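Local atomic coordinates of phosphoribosylaminoimidazole-succinocarboxamide synthase (Pyrococcus horikoshii, PDB entry 4O84), a protein that catalyses the ATP-dependent joining of L-aspartate to 5-amino-1-(5-phosphoribosyl)imidazole-4-carboxylate, giving SAICAR in de novo purine biosynthesis. Residues A[90-95]-A[172-177]. Numbering follows the deposited sequence.
Sequences VVVRNV and VDFKLE. With 5GP (guanosine-5'-monophosphate), chain J.
Arg93 and Asp173 face each other as a non-hydrogen-bonded antiparallel pair, their side chains lying alongside one another and pointing the same way, on the face of the sheet that carries the bound nucleotide. Arg93 can be followed outward: CB and CG both rest against CB of Asp173, each at 4.1 Å; NE donates to the oxygen of a water 2.6 Å away, and the same water lies close to Asp173 OD2; NH1 forms a salt bridge with Asp173 OD2 and donates to O1P of guanosine-5'-monophosphate over 2.7 Å, the phosphate oxygen lying at the guanidinium edge; NH2 pairs with Glu118. The chain bends at chi3 (76°), and the guanidinium and carboxylate planes stand 78° apart. Asp173 OD1 meanwhile accepts from the ribose O3' (2.6 Å), and OD2 is shared with Arg198. This pairing of strands 84-93 and 169-180, within the larger antiparallel sheet of the SAICAR synthetase fold, illustrates how one face of a strand pair can bind ligand while the other packs on a helix: Val91 and the aliphatic chain of Lys175 continue the nucleotide site against ribose and base. A leucine in place of Arg93 would probably leave the phosphate without this charged partner and Asp173 with less to hold its carboxylate in position. On the reverse face, Val92 CB packs 3.5 Å from Phe174 CE2, against helix 143-165. Where the chain turns at Asn94, Val172 O accepts from both Asn94 N (2.9 Å) and Val95 N (3.1 Å).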
loop_
_atom_site.group_PDB
_atom_site.type_symbol
_atom_site.label_atom_id
_atom_site.label_comp_id
_atom_site.label_asym_id
_atom_site.label_seq_id
_atom_site.Cartn_x
_atom_site.Cartn_y
_atom_site.Cartn_z
ATOM N N VAL A 90 -4.845 18.580 7.488
ATOM C CA VAL A 90 -4.091 17.394 7.842
ATOM C C VAL A 90 -3.315 16.974 6.601
ATOM O O VAL A 90 -3.904 16.608 5.581
ATOM C CB VAL A 90 -5.018 16.272 8.336
ATOM C CG1 VAL A 90 -4.215 15.048 8.739
ATOM C CG2 VAL A 90 -5.898 16.765 9.489
ATOM N N VAL A 91 -1.991 17.032 6.701
ATOM C CA VAL A 91 -1.116 16.758 5.582
ATOM C C VAL A 91 -0.373 15.448 5.780
ATOM O O VAL A 91 0.237 15.212 6.833
ATOM C CB VAL A 91 -0.117 17.920 5.319
ATOM C CG1 VAL A 91 0.900 17.537 4.242
ATOM C CG2 VAL A 91 -0.860 19.185 4.898
ATOM N N VAL A 92 -0.456 14.589 4.761
ATOM C CA VAL A 92 0.286 13.330 4.735
ATOM C C VAL A 92 1.376 13.396 3.661
ATOM O O VAL A 92 1.115 13.762 2.493
ATOM C CB VAL A 92 -0.632 12.111 4.468
ATOM C CG1 VAL A 92 0.161 10.811 4.595
ATOM C CG2 VAL A 92 -1.799 12.092 5.440
ATOM N N ARG A 93 2.589 13.013 4.051
ATOM C CA ARG A 93 3.739 13.140 3.179
ATOM C C ARG A 93 4.422 11.777 2.996
ATOM O O ARG A 93 4.706 11.075 3.967
ATOM C CB ARG A 93 4.699 14.213 3.733
ATOM C CG ARG A 93 3.974 15.412 4.352
ATOM C CD ARG A 93 4.909 16.563 4.714
ATOM N NE ARG A 93 5.306 17.306 3.538
ATOM C CZ ARG A 93 5.046 18.595 3.325
ATOM N NH1 ARG A 93 5.435 19.167 2.185
ATOM N NH2 ARG A 93 4.430 19.318 4.246
ATOM N N ASN A 94 4.660 11.399 1.740
ATOM C CA ASN A 94 5.403 10.168 1.411
ATOM C C ASN A 94 6.814 10.436 0.885
ATOM O O ASN A 94 7.717 9.602 1.014
ATOM C CB ASN A 94 4.640 9.356 0.367
ATOM C CG ASN A 94 3.271 8.958 0.852
ATOM O OD1 ASN A 94 3.157 8.331 1.898
ATOM N ND2 ASN A 94 2.224 9.370 0.131
ATOM N N VAL A 95 6.956 11.585 0.232
ATOM C CA VAL A 95 8.182 11.983 -0.442
ATOM C C VAL A 95 8.429 13.430 -0.015
ATOM O O VAL A 95 7.494 14.210 0.054
ATOM C CB VAL A 95 8.015 11.855 -1.991
ATOM C CG1 VAL A 95 9.165 12.494 -2.741
ATOM C CG2 VAL A 95 7.859 10.398 -2.397
ATOM N N VAL A 172 3.114 12.342 -3.721
ATOM C CA VAL A 172 4.209 12.968 -2.974
ATOM C C VAL A 172 3.732 13.440 -1.591
ATOM O O VAL A 172 4.334 13.112 -0.575
ATOM C CB VAL A 172 4.845 14.123 -3.796
ATOM C CG1 VAL A 172 5.727 15.021 -2.922
ATOM C CG2 VAL A 172 5.635 13.538 -4.971
ATOM N N ASP A 173 2.638 14.193 -1.566
ATOM C CA ASP A 173 2.000 14.616 -0.315
ATOM C C ASP A 173 0.612 15.132 -0.703
ATOM O O ASP A 173 0.317 15.257 -1.910
ATOM C CB ASP A 173 2.830 15.677 0.446
ATOM C CG ASP A 173 3.160 16.911 -0.408
ATOM O OD1 ASP A 173 2.286 17.412 -1.127
ATOM O OD2 ASP A 173 4.304 17.388 -0.376
ATOM N N PHE A 174 -0.226 15.415 0.297
ATOM C CA PHE A 174 -1.574 15.926 0.073
ATOM C C PHE A 174 -2.182 16.434 1.376
ATOM O O PHE A 174 -1.727 16.046 2.455
ATOM C CB PHE A 174 -2.489 14.885 -0.615
ATOM C CG PHE A 174 -2.821 13.668 0.222
ATOM C CD1 PHE A 174 -4.134 13.432 0.635
ATOM C CD2 PHE A 174 -1.847 12.737 0.562
ATOM C CE1 PHE A 174 -4.461 12.295 1.391
ATOM C CE2 PHE A 174 -2.170 11.616 1.322
ATOM C CZ PHE A 174 -3.469 11.395 1.737
ATOM N N LYS A 175 -3.203 17.288 1.253
ATOM C CA LYS A 175 -3.912 17.872 2.383
ATOM C C LYS A 175 -5.352 17.355 2.437
ATOM O O LYS A 175 -6.045 17.327 1.435
ATOM C CB LYS A 175 -3.934 19.401 2.285
ATOM C CG LYS A 175 -4.876 20.095 3.286
ATOM C CD LYS A 175 -5.290 21.504 2.862
ATOM C CE LYS A 175 -6.164 21.553 1.608
ATOM N NZ LYS A 175 -7.621 21.511 1.861
ATOM N N LEU A 176 -5.779 16.969 3.632
ATOM C CA LEU A 176 -7.144 16.536 3.898
ATOM C C LEU A 176 -7.768 17.468 4.915
ATOM O O LEU A 176 -7.062 18.112 5.721
ATOM C CB LEU A 176 -7.172 15.104 4.450
ATOM C CG LEU A 176 -6.655 13.970 3.559
ATOM C CD1 LEU A 176 -6.761 12.636 4.275
ATOM C CD2 LEU A 176 -7.406 13.938 2.218
ATOM N N GLU A 177 -9.094 17.544 4.859
ATOM C CA GLU A 177 -9.879 18.185 5.895
ATOM C C GLU A 177 -11.019 17.257 6.317
ATOM O O GLU A 177 -11.458 16.370 5.553
ATOM C CB GLU A 177 -10.402 19.545 5.449
ATOM C CG GLU A 177 -9.285 20.494 5.021
ATOM C CD GLU A 177 -9.758 21.887 4.630
ATOM O OE1 GLU A 177 -10.846 22.337 5.063
ATOM O OE2 GLU A 177 -9.014 22.551 3.889
HETATM P P 5GP J . 3.454 22.385 1.691
HETATM O O1P 5GP J . 4.697 21.618 1.291
HETATM O O2P 5GP J . 3.329 23.684 0.935
HETATM O O3P 5GP J . 3.252 22.468 3.187
HETATM O "O5'" 5GP J . 2.132 21.541 1.242
HETATM C "C5'" 5GP J . 1.924 20.136 1.479
HETATM C "C4'" 5GP J . 0.785 19.520 0.639
HETATM O "O4'" 5GP J . -0.497 19.917 1.120
HETATM C "C3'" 5GP J . 0.776 19.918 -0.838
HETATM O "O3'" 5GP J . 0.211 18.836 -1.599
HETATM C "C2'" 5GP J . -0.160 21.100 -0.911
HETATM O "O2'" 5GP J . -0.763 21.235 -2.209
HETATM C "C1'" 5GP J . -1.172 20.752 0.172
HETATM N N9 5GP J . -1.668 21.983 0.823
HETATM C C8 5GP J . -1.259 22.475 2.011
HETATM N N7 5GP J . -1.926 23.617 2.312
HETATM C C5 5GP J . -2.767 23.884 1.304
HETATM C C6 5GP J . -3.765 24.934 0.988
HETATM O O6 5GP J . -3.961 25.875 1.782
HETATM N N1 5GP J . -4.449 24.837 -0.169
HETATM C C2 5GP J . -4.263 23.824 -1.043
HETATM N N2 5GP J . -4.998 23.816 -2.193
HETATM N N3 5GP J . -3.360 22.818 -0.812
HETATM C C4 5GP J . -2.603 22.797 0.319
HETATM O O HOH W 1 6.233 16.387 1.233
#